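Local atomic coordinates of estrogen receptor (Crassostrea gigas, PDB entry 4N1Y), a protein that probably acts as a steroid-receptor-like transcription factor that is constitutively active, here represented by its ligand-binding domain. Residues L22-N27 / A99-L104; L41-E46 / T219-L224; F208-K213 / E226-Q231. One frame throughout, in Å; residues are numbered along the deposited sequence.

Interaction 1: residues L22-N27 / A99-L104; sequences LESHHN and AFAPDL
Glu-23 and Ala-101 approach to 5.3 Å between CA atoms, where the irregular chain 22-27 passes over a type I beta turn running from Ala-101 to Leu-104. The turn links strands 97-99 and 104-107, the small antiparallel hairpin of the nuclear receptor ligand-binding domain. Asp-103 carries the polar part. Its OD2 accepts a hydrogen bond from the backbone N of His-25, at 2.8 Å. The angle at the hydrogen is 131°, so the bond is bent, and the N-H comes from above the carboxylate plane. The same OD2 stands over one face of the His-25 ring, offset toward its rim. Glu-23 brings a second carboxylate nearby, with OE1 3.3 Å from Asp-103 OD2. The two planes are nearly perpendicular. The two acceptors do not bond, and the N-H of His-25 probably eases their closeness.

Ser-24 lies against the turn. Its CB packs on Ala-101 CB at 3.8 Å, and its OG sits beside the CB atoms of Asp-103 and Leu-104. The OG lies between the backbone N and the carbonyl carbon (chi1 62°). There it accepts from His-26 N at 3.3 Å, forming an ST turn. His-26 ND1 is bonded to Ser-40 OG on helix 34-56. Leu-104 CD1 lies over one face of the His-26 ring, near its CG, at 4.0 Å.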
loop_
_atom_site.group_PDB
_atom_site.type_symbol
_atom_site.label_atom_id
_atom_site.label_comp_id
_atom_site.label_asym_id
_atom_site.label_seq_id
_atom_site.Cartn_x
_atom_site.Cartn_y
_atom_site.Cartn_z
ATOM N N LEU B 22 -12.537 19.365 -12.224
ATOM C CA LEU B 22 -11.942 20.689 -12.298
ATOM C C LEU B 22 -11.092 20.870 -13.547
ATOM O O LEU B 22 -10.387 19.961 -13.976
ATOM C CB LEU B 22 -11.100 20.960 -11.053
ATOM C CG LEU B 22 -11.864 20.951 -9.729
ATOM C CD1 LEU B 22 -10.881 20.908 -8.588
ATOM C CD2 LEU B 22 -12.802 22.145 -9.596
ATOM N N GLU B 23 -11.185 22.060 -14.124
ATOM C CA GLU B 23 -10.379 22.428 -15.265
ATOM C C GLU B 23 -9.037 22.885 -14.722
ATOM O O GLU B 23 -8.969 23.360 -13.589
ATOM C CB GLU B 23 -11.028 23.585 -16.023
ATOM C CG GLU B 23 -12.342 23.270 -16.682
ATOM C CD GLU B 23 -12.195 22.408 -17.899
ATOM O OE1 GLU B 23 -11.043 22.126 -18.293
ATOM O OE2 GLU B 23 -13.237 22.027 -18.471
ATOM N N SER B 24 -7.961 22.733 -15.486
ATOM C CA SER B 24 -6.669 23.165 -14.966
ATOM C C SER B 24 -6.419 24.610 -15.369
ATOM O O SER B 24 -5.633 25.309 -14.728
ATOM C CB SER B 24 -5.521 22.273 -15.457
ATOM O OG SER B 24 -5.385 22.308 -16.865
ATOM N N HIS B 25 -7.114 25.055 -16.417
ATOM C CA HIS B 25 -6.803 26.330 -17.070
ATOM C C HIS B 25 -5.303 26.512 -17.300
ATOM O O HIS B 25 -4.753 27.606 -17.156
ATOM C CB HIS B 25 -7.388 27.489 -16.264
ATOM C CG HIS B 25 -8.881 27.460 -16.187
ATOM N ND1 HIS B 25 -9.568 26.891 -15.136
ATOM C CD2 HIS B 25 -9.818 27.962 -17.025
ATOM C CE1 HIS B 25 -10.867 27.022 -15.343
ATOM N NE2 HIS B 25 -11.045 27.673 -16.478
ATOM N N HIS B 26 -4.646 25.419 -17.665
ATOM C CA HIS B 26 -3.235 25.469 -17.970
ATOM C C HIS B 26 -3.036 26.287 -19.235
ATOM O O HIS B 26 -3.838 26.206 -20.166
ATOM C CB HIS B 26 -2.662 24.069 -18.159
ATOM C CG HIS B 26 -1.219 24.062 -18.554
ATOM N ND1 HIS B 26 -0.196 24.090 -17.629
ATOM C CD2 HIS B 26 -0.625 24.081 -19.770
ATOM C CE1 HIS B 26 0.964 24.094 -18.258
ATOM N NE2 HIS B 26 0.732 24.093 -19.559
ATOM N N ASN B 27 -1.962 27.066 -19.276
ATOM C CA ASN B 27 -1.678 27.879 -20.451
ATOM C C ASN B 27 -0.814 27.078 -21.411
ATOM O O ASN B 27 0.397 26.943 -21.221
ATOM C CB ASN B 27 -0.983 29.191 -20.068
ATOM C CG ASN B 27 -0.634 30.055 -21.284
ATOM O OD1 ASN B 27 -1.259 29.947 -22.340
ATOM N ND2 ASN B 27 0.366 30.920 -21.130
ATOM N N ALA B 99 -5.281 11.949 -17.227
ATOM C CA ALA B 99 -6.094 13.144 -17.357
ATOM C C ALA B 99 -6.261 13.823 -15.998
ATOM O O ALA B 99 -7.187 13.503 -15.252
ATOM C CB ALA B 99 -7.439 12.801 -17.961
ATOM N N PHE B 100 -5.363 14.754 -15.682
ATOM C CA PHE B 100 -5.414 15.473 -14.407
ATOM C C PHE B 100 -6.594 16.420 -14.389
ATOM O O PHE B 100 -7.266 16.613 -13.370
ATOM C CB PHE B 100 -4.105 16.208 -14.164
ATOM C CG PHE B 100 -2.936 15.293 -14.143
ATOM C CD1 PHE B 100 -2.627 14.576 -13.000
ATOM C CD2 PHE B 100 -2.165 15.111 -15.281
ATOM C CE1 PHE B 100 -1.563 13.698 -12.984
ATOM C CE2 PHE B 100 -1.093 14.240 -15.272
ATOM C CZ PHE B 100 -0.790 13.531 -14.123
ATOM N N ALA B 101 -6.836 17.003 -15.544
ATOM C CA ALA B 101 -8.042 17.747 -15.782
ATOM C C ALA B 101 -8.387 17.457 -17.232
ATOM O O ALA B 101 -7.548 16.932 -17.969
ATOM C CB ALA B 101 -7.826 19.236 -15.528
ATOM N N PRO B 102 -9.626 17.753 -17.650
ATOM C CA PRO B 102 -9.910 17.654 -19.084
ATOM C C PRO B 102 -8.952 18.577 -19.843
ATOM O O PRO B 102 -8.493 18.307 -20.955
ATOM C CB PRO B 102 -11.359 18.144 -19.199
ATOM C CG PRO B 102 -11.932 18.019 -17.840
ATOM C CD PRO B 102 -10.805 18.162 -16.867
ATOM N N ASP B 103 -8.626 19.661 -19.148
ATOM C CA ASP B 103 -7.757 20.743 -19.578
ATOM C C ASP B 103 -6.279 20.338 -19.648
ATOM O O ASP B 103 -5.447 21.094 -20.142
ATOM C CB ASP B 103 -7.936 21.870 -18.551
ATOM C CG ASP B 103 -7.776 23.236 -19.122
ATOM O OD1 ASP B 103 -6.954 23.419 -20.040
ATOM O OD2 ASP B 103 -8.491 24.138 -18.635
ATOM N N LEU B 104 -5.960 19.135 -19.170
ATOM C CA LEU B 104 -4.568 18.782 -18.949
ATOM C C LEU B 104 -4.300 17.278 -18.995
ATOM O O LEU B 104 -4.158 16.636 -17.946
ATOM C CB LEU B 104 -4.110 19.339 -17.603
ATOM C CG LEU B 104 -2.609 19.307 -17.369
ATOM C CD1 LEU B 104 -1.982 20.114 -18.491
ATOM C CD2 LEU B 104 -2.265 19.894 -16.013
#

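Interaction 2: residues L41-E46 / T219-L224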
loop_
_atom_site.group_PDB
_atom_site.type_symbol
_atom_site.label_atom_id
_atom_site.label_comp_id
_atom_site.label_asym_id
_atom_site.label_seq_id
_atom_site.Cartn_x
_atom_site.Cartn_y
_atom_site.Cartn_z
ATOM N N LEU B 41 0.044 21.427 -12.183
ATOM C CA LEU B 41 -0.244 20.216 -11.414
ATOM C C LEU B 41 -0.362 20.490 -9.926
ATOM O O LEU B 41 -1.267 19.995 -9.269
ATOM C CB LEU B 41 0.819 19.142 -11.643
ATOM C CG LEU B 41 0.881 18.503 -13.032
ATOM C CD1 LEU B 41 2.050 17.526 -13.122
ATOM C CD2 LEU B 41 -0.443 17.803 -13.369
ATOM N N VAL B 42 0.543 21.301 -9.398
ATOM C CA VAL B 42 0.529 21.600 -7.975
ATOM C C VAL B 42 -0.742 22.299 -7.547
ATOM O O VAL B 42 -1.299 21.980 -6.497
ATOM C CB VAL B 42 1.732 22.489 -7.576
ATOM C CG1 VAL B 42 1.449 23.278 -6.303
ATOM C CG2 VAL B 42 2.977 21.651 -7.440
ATOM N N LYS B 43 -1.213 23.250 -8.343
ATOM C CA LYS B 43 -2.378 23.986 -7.901
ATOM C C LYS B 43 -3.702 23.384 -8.348
ATOM O O LYS B 43 -4.736 23.632 -7.725
ATOM C CB LYS B 43 -2.243 25.441 -8.288
ATOM C CG LYS B 43 -2.197 26.127 -6.970
ATOM C CD LYS B 43 -1.714 27.548 -6.863
ATOM C CE LYS B 43 -1.647 27.695 -5.375
ATOM N NZ LYS B 43 -0.726 26.577 -4.832
ATOM N N LEU B 44 -3.662 22.528 -9.362
ATOM C CA LEU B 44 -4.822 21.731 -9.678
ATOM C C LEU B 44 -5.041 20.859 -8.454
ATOM O O LEU B 44 -6.174 20.664 -8.003
ATOM C CB LEU B 44 -4.597 20.896 -10.924
ATOM C CG LEU B 44 -5.839 20.153 -11.387
ATOM C CD1 LEU B 44 -6.992 21.110 -11.633
ATOM C CD2 LEU B 44 -5.519 19.360 -12.626
ATOM N N ALA B 45 -3.927 20.396 -7.886
ATOM C CA ALA B 45 -3.950 19.546 -6.713
ATOM C C ALA B 45 -4.590 20.263 -5.548
ATOM O O ALA B 45 -5.375 19.675 -4.813
ATOM C CB ALA B 45 -2.564 19.117 -6.349
ATOM N N GLU B 46 -4.255 21.532 -5.372
ATOM C CA GLU B 46 -4.797 22.283 -4.250
ATOM C C GLU B 46 -6.302 22.531 -4.365
ATOM O O GLU B 46 -7.015 22.495 -3.360
ATOM C CB GLU B 46 -4.047 23.597 -4.074
ATOM C CG GLU B 46 -3.344 23.604 -2.743
ATOM C CD GLU B 46 -2.821 24.951 -2.334
ATOM O OE1 GLU B 46 -3.615 25.773 -1.826
ATOM O OE2 GLU B 46 -1.603 25.169 -2.499
ATOM N N THR B 219 5.770 27.137 -6.883
ATOM C CA THR B 219 5.112 27.840 -5.808
ATOM C C THR B 219 3.921 27.068 -5.265
ATOM O O THR B 219 3.064 26.620 -6.016
ATOM C CB THR B 219 4.694 29.224 -6.281
ATOM O OG1 THR B 219 3.593 29.094 -7.182
ATOM C CG2 THR B 219 5.856 29.876 -7.022
ATOM N N PHE B 220 3.896 26.887 -3.951
ATOM C CA PHE B 220 2.788 26.192 -3.298
ATOM C C PHE B 220 1.950 27.152 -2.503
ATOM O O PHE B 220 2.509 27.999 -1.816
ATOM C CB PHE B 220 3.291 25.119 -2.326
ATOM C CG PHE B 220 3.967 23.954 -2.976
ATOM C CD1 PHE B 220 3.393 22.693 -2.933
ATOM C CD2 PHE B 220 5.201 24.104 -3.587
ATOM C CE1 PHE B 220 4.028 21.603 -3.518
ATOM C CE2 PHE B 220 5.842 23.023 -4.172
ATOM C CZ PHE B 220 5.259 21.771 -4.137
ATOM N N CYS B 221 0.627 27.042 -2.547
ATOM C CA CYS B 221 -0.126 27.795 -1.551
ATOM C C CYS B 221 -0.070 27.010 -0.278
ATOM O O CYS B 221 0.369 25.846 -0.260
ATOM C CB CYS B 221 -1.583 28.114 -1.931
ATOM S SG CYS B 221 -1.802 29.623 -2.911
ATOM N N ASP B 222 -0.630 27.635 0.749
ATOM C CA ASP B 222 -0.438 27.243 2.122
ATOM C C ASP B 222 -1.201 25.986 2.480
ATOM O O ASP B 222 -0.733 25.207 3.303
ATOM C CB ASP B 222 -0.822 28.401 3.019
ATOM C CG ASP B 222 0.002 29.638 2.728
ATOM O OD1 ASP B 222 1.237 29.513 2.654
ATOM O OD2 ASP B 222 -0.568 30.737 2.568
ATOM N N LEU B 223 -2.341 25.761 1.834
ATOM C CA LEU B 223 -3.071 24.526 2.080
ATOM C C LEU B 223 -2.241 23.304 1.741
ATOM O O LEU B 223 -2.051 22.423 2.579
ATOM C CB LEU B 223 -4.361 24.487 1.279
ATOM C CG LEU B 223 -5.139 23.180 1.472
ATOM C CD1 LEU B 223 -5.673 23.019 2.883
ATOM C CD2 LEU B 223 -6.259 23.030 0.448
ATOM N N LEU B 224 -1.716 23.276 0.522
ATOM C CA LEU B 224 -0.900 22.160 0.080
ATOM C C LEU B 224 0.358 22.115 0.941
ATOM O O LEU B 224 0.864 21.055 1.317
ATOM C CB LEU B 224 -0.540 22.309 -1.397
ATOM C CG LEU B 224 -0.190 21.022 -2.124
ATOM C CD1 LEU B 224 -1.214 19.993 -1.769
ATOM C CD2 LEU B 224 -0.184 21.238 -3.608
#
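Val-42 CG1 lies over one face of the Phe-220 ring in a CH-pi contact. It is 4.2 Å from the ring centroid and 21° off the ring normal. Val-42 CG2 reaches the rim atoms CZ and CE1. The ring also touches Phe-209, Leu-212 and Lys-213 of helix 187-215. The second flat group is the Glu-46 carboxylate. Lys-43 NZ meets its OE2 from above the plane, 60° out of it, in a salt bridge of 2.9 Å along one side of helix 34-56. The Lys-43 chain is extended as far as CE and then bends (chi4 56°), which turns NZ toward the glutamate. NZ is also modelled implausibly close to Cys-221 N, so the exact position of the amine is uncertain.

The carboxylate faces the start of helix 222-229, where Cys-221 is at the N-cap position. By sequence and place this helix matches the C-terminal activation (AF-2) helix of nuclear receptors. Its docking on helices 34-56 and 187-215 is consistent with the active position, in keeping with constitutive activity. Glu-46 runs alongside Leu-223 in the opposite direction, with OE1 3.4 Å from Leu-223 CB. Its CG rests on Leu-224 CB at 3.4 Å. Leu-224 then continues inward. Its CD2 meets Val-42 CG1 at 3.8 Å and Ala-45 CB at 4.2 Å, and Trp-78 of helix 67-89 packs on the same leucine. Leu-223 also packs on Leu-49 and Val-50.

The contact joins an apolar inner part to a charged outer part. With an alanine in place of Glu-46, Lys-43 would probably be left without its charge partner and the side of Leu-224 would lose its cover. The carboxylate beside the N-terminal end of helix 222-229 would probably be favoured by the helix dipole, though Lys-43 already offsets its charge.

Interaction 3: residues F208-K213 / E226-Q231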
loop_
_atom_site.group_PDB
_atom_site.type_symbol
_atom_site.label_atom_id
_atom_site.label_comp_id
_atom_site.label_asym_id
_atom_site.label_seq_id
_atom_site.Cartn_x
_atom_site.Cartn_y
_atom_site.Cartn_z
ATOM N N PHE B 208 7.940 13.490 -3.264
ATOM C CA PHE B 208 8.323 14.346 -4.388
ATOM C C PHE B 208 7.880 15.794 -4.179
ATOM O O PHE B 208 8.649 16.725 -4.402
ATOM C CB PHE B 208 7.755 13.798 -5.699
ATOM C CG PHE B 208 8.091 14.637 -6.903
ATOM C CD1 PHE B 208 9.325 14.505 -7.529
ATOM C CD2 PHE B 208 7.164 15.511 -7.439
ATOM C CE1 PHE B 208 9.643 15.259 -8.639
ATOM C CE2 PHE B 208 7.474 16.265 -8.552
ATOM C CZ PHE B 208 8.712 16.136 -9.156
ATOM N N PHE B 209 6.644 15.980 -3.733
ATOM C CA PHE B 209 6.116 17.319 -3.530
ATOM C C PHE B 209 6.862 18.035 -2.398
ATOM O O PHE B 209 7.047 19.254 -2.444
ATOM C CB PHE B 209 4.619 17.261 -3.255
ATOM C CG PHE B 209 3.785 17.306 -4.500
ATOM C CD1 PHE B 209 3.899 16.316 -5.460
ATOM C CD2 PHE B 209 2.888 18.335 -4.712
ATOM C CE1 PHE B 209 3.139 16.356 -6.602
ATOM C CE2 PHE B 209 2.123 18.377 -5.862
ATOM C CZ PHE B 209 2.255 17.390 -6.805
ATOM N N GLN B 210 7.312 17.279 -1.398
ATOM C CA GLN B 210 8.084 17.867 -0.322
ATOM C C GLN B 210 9.386 18.436 -0.871
ATOM O O GLN B 210 9.817 19.516 -0.464
ATOM C CB GLN B 210 8.385 16.837 0.765
ATOM C CG GLN B 210 7.181 16.387 1.575
ATOM C CD GLN B 210 7.539 15.323 2.603
ATOM O OE1 GLN B 210 8.290 14.393 2.310
ATOM N NE2 GLN B 210 7.009 15.460 3.816
ATOM N N ARG B 211 9.989 17.746 -1.836
ATOM C CA ARG B 211 11.262 18.198 -2.394
ATOM C C ARG B 211 11.049 19.321 -3.403
ATOM O O ARG B 211 11.929 20.142 -3.629
ATOM C CB ARG B 211 12.016 17.046 -3.051
ATOM C CG ARG B 211 12.758 16.124 -2.096
ATOM C CD ARG B 211 13.460 15.025 -2.862
ATOM N NE ARG B 211 12.674 14.563 -3.997
ATOM C CZ ARG B 211 13.123 13.716 -4.919
ATOM N NH1 ARG B 211 14.362 13.228 -4.829
ATOM N NH2 ARG B 211 12.313 13.324 -5.905
ATOM N N LEU B 212 9.875 19.340 -4.015
ATOM C CA LEU B 212 9.448 20.463 -4.840
ATOM C C LEU B 212 9.318 21.696 -3.979
ATOM O O LEU B 212 9.789 22.783 -4.347
ATOM C CB LEU B 212 8.113 20.178 -5.520
ATOM C CG LEU B 212 8.176 19.827 -7.002
ATOM C CD1 LEU B 212 6.780 19.897 -7.575
ATOM C CD2 LEU B 212 9.130 20.741 -7.736
ATOM N N LYS B 213 8.642 21.518 -2.844
ATOM C CA LYS B 213 8.447 22.600 -1.889
ATOM C C LYS B 213 9.784 23.215 -1.533
ATOM O O LYS B 213 9.945 24.430 -1.577
ATOM C CB LYS B 213 7.759 22.093 -0.619
ATOM C CG LYS B 213 7.303 23.196 0.314
ATOM C CD LYS B 213 6.564 22.607 1.492
ATOM C CE LYS B 213 7.530 21.846 2.385
ATOM N NZ LYS B 213 6.828 20.830 3.219
ATOM N N GLU B 226 0.701 23.118 4.065
ATOM C CA GLU B 226 0.487 22.587 5.423
ATOM C C GLU B 226 0.426 21.063 5.348
ATOM O O GLU B 226 0.896 20.367 6.252
ATOM C CB GLU B 226 -0.788 23.117 6.108
ATOM C CG GLU B 226 -0.985 24.636 6.143
ATOM C CD GLU B 226 -2.361 25.052 6.691
ATOM O OE1 GLU B 226 -3.349 24.360 6.372
ATOM O OE2 GLU B 226 -2.475 26.114 7.356
ATOM N N MET B 227 -0.181 20.540 4.289
ATOM C CA MET B 227 -0.264 19.096 4.135
ATOM C C MET B 227 1.116 18.465 4.056
ATOM O O MET B 227 1.345 17.384 4.599
ATOM C CB MET B 227 -1.076 18.731 2.896
ATOM C CG MET B 227 -2.470 19.264 2.991
ATOM S SD MET B 227 -3.341 18.498 4.370
ATOM C CE MET B 227 -3.939 17.008 3.605
ATOM N N LEU B 228 2.043 19.155 3.407
ATOM C CA LEU B 228 3.375 18.604 3.233
ATOM C C LEU B 228 4.116 18.633 4.562
ATOM O O LEU B 228 4.831 17.689 4.902
ATOM C CB LEU B 228 4.131 19.380 2.157
ATOM C CG LEU B 228 3.591 19.093 0.755
ATOM C CD1 LEU B 228 4.269 19.955 -0.286
ATOM C CD2 LEU B 228 3.717 17.619 0.404
ATOM N N ASP B 229 3.909 19.701 5.326
ATOM C CA ASP B 229 4.624 19.880 6.586
ATOM C C ASP B 229 4.025 19.074 7.736
ATOM O O ASP B 229 4.579 19.048 8.833
ATOM C CB ASP B 229 4.657 21.367 6.961
ATOM C CG ASP B 229 5.520 22.197 6.011
ATOM O OD1 ASP B 229 6.435 21.639 5.367
ATOM O OD2 ASP B 229 5.281 23.418 5.902
ATOM N N ALA B 230 2.910 18.405 7.467
ATOM C CA ALA B 230 2.265 17.496 8.416
ATOM C C ALA B 230 3.015 16.172 8.539
ATOM O O ALA B 230 2.780 15.405 9.470
ATOM C CB ALA B 230 0.816 17.253 8.028
ATOM N N GLN B 231 3.898 15.894 7.586
ATOM C CA GLN B 231 4.769 14.737 7.703
ATOM C C GLN B 231 6.110 15.161 8.303
ATOM O O GLN B 231 6.217 15.388 9.513
ATOM C CB GLN B 231 5.012 14.070 6.343
ATOM C CG GLN B 231 3.829 13.782 5.355
ATOM C CD GLN B 231 2.409 13.781 5.918
ATOM O OE1 GLN B 231 2.153 13.337 7.042
ATOM N NE2 GLN B 231 1.460 14.233 5.092
#
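Lys-213 and Asp-229 form a salt bridge between helix 187-215 and helix 222-229. The latter corresponds to the C-terminal activation (AF-2) helix of the nuclear receptor ligand-binding fold. NZ and OD1 are modelled only 2.3 Å apart. That is too short for the exact length to be trusted, but the pairing of charges is plain. The Asp-229 CB points away from the other helix. Its carboxylate turns back, with CG anti to the carbonyl carbon (chi1 -68°), and OD1 is the oxygen that reaches the lysine. In Lys-213, CG is anti to the backbone N, which sends the chain toward helix 222-229, and a bend further out brings NZ to Asp-229.

A second polar link is weaker. Gln-210 NE2 donates to the backbone O of Leu-228 at 3.3 Å, with a nearly straight N-H...O angle of 166°. Leu-228 O also accepts a weak bond from Gln-231 N, so two weak donors share it near the end of the helix. The Gln-210 amide nitrogen also touches Gln-231 CB at 3.5 Å. The two amide planes are 45° apart. Gln-231 NE2 itself turns to the backbone O of Glu-75 on helix 67-89.

Leu-228 fills the interface between these polar links. It points toward helix 187-215 and slides past both Gln-210 and Lys-213 in the opposite direction. Its CD1 packs on Lys-213 CD at 3.9 Å. The Phe-209 ring leads away to Met-79 and Val-42, and its CB and its backbone O are what meet Leu-228. Leu-228 CD2 sits against Phe-209 CB at 3.8 Å and Gln-210 CG at 3.9 Å.

From the N terminus, interaction 1 comes first. It closes the long excursion through helices 34-56 and 67-89 by setting the 22-27 loop on the hairpin turn. Interaction 2 opens within that excursion, at 41-46, and closes far beyond it at 219-224, so the two cross. They touch where Leu-41 and Leu-44 pack on Phe-100 and Ala-101. Interaction 3 closes a short loop between helices 187-215 and 222-229. It follows interaction 1 in series and crosses interaction 2. Interactions 2 and 3 share helix 222-229, and Phe-220 of the former also touches Leu-228 of the latter. Together they connect the hairpin, helix 34-56, helix 187-215 and the C-terminal helix.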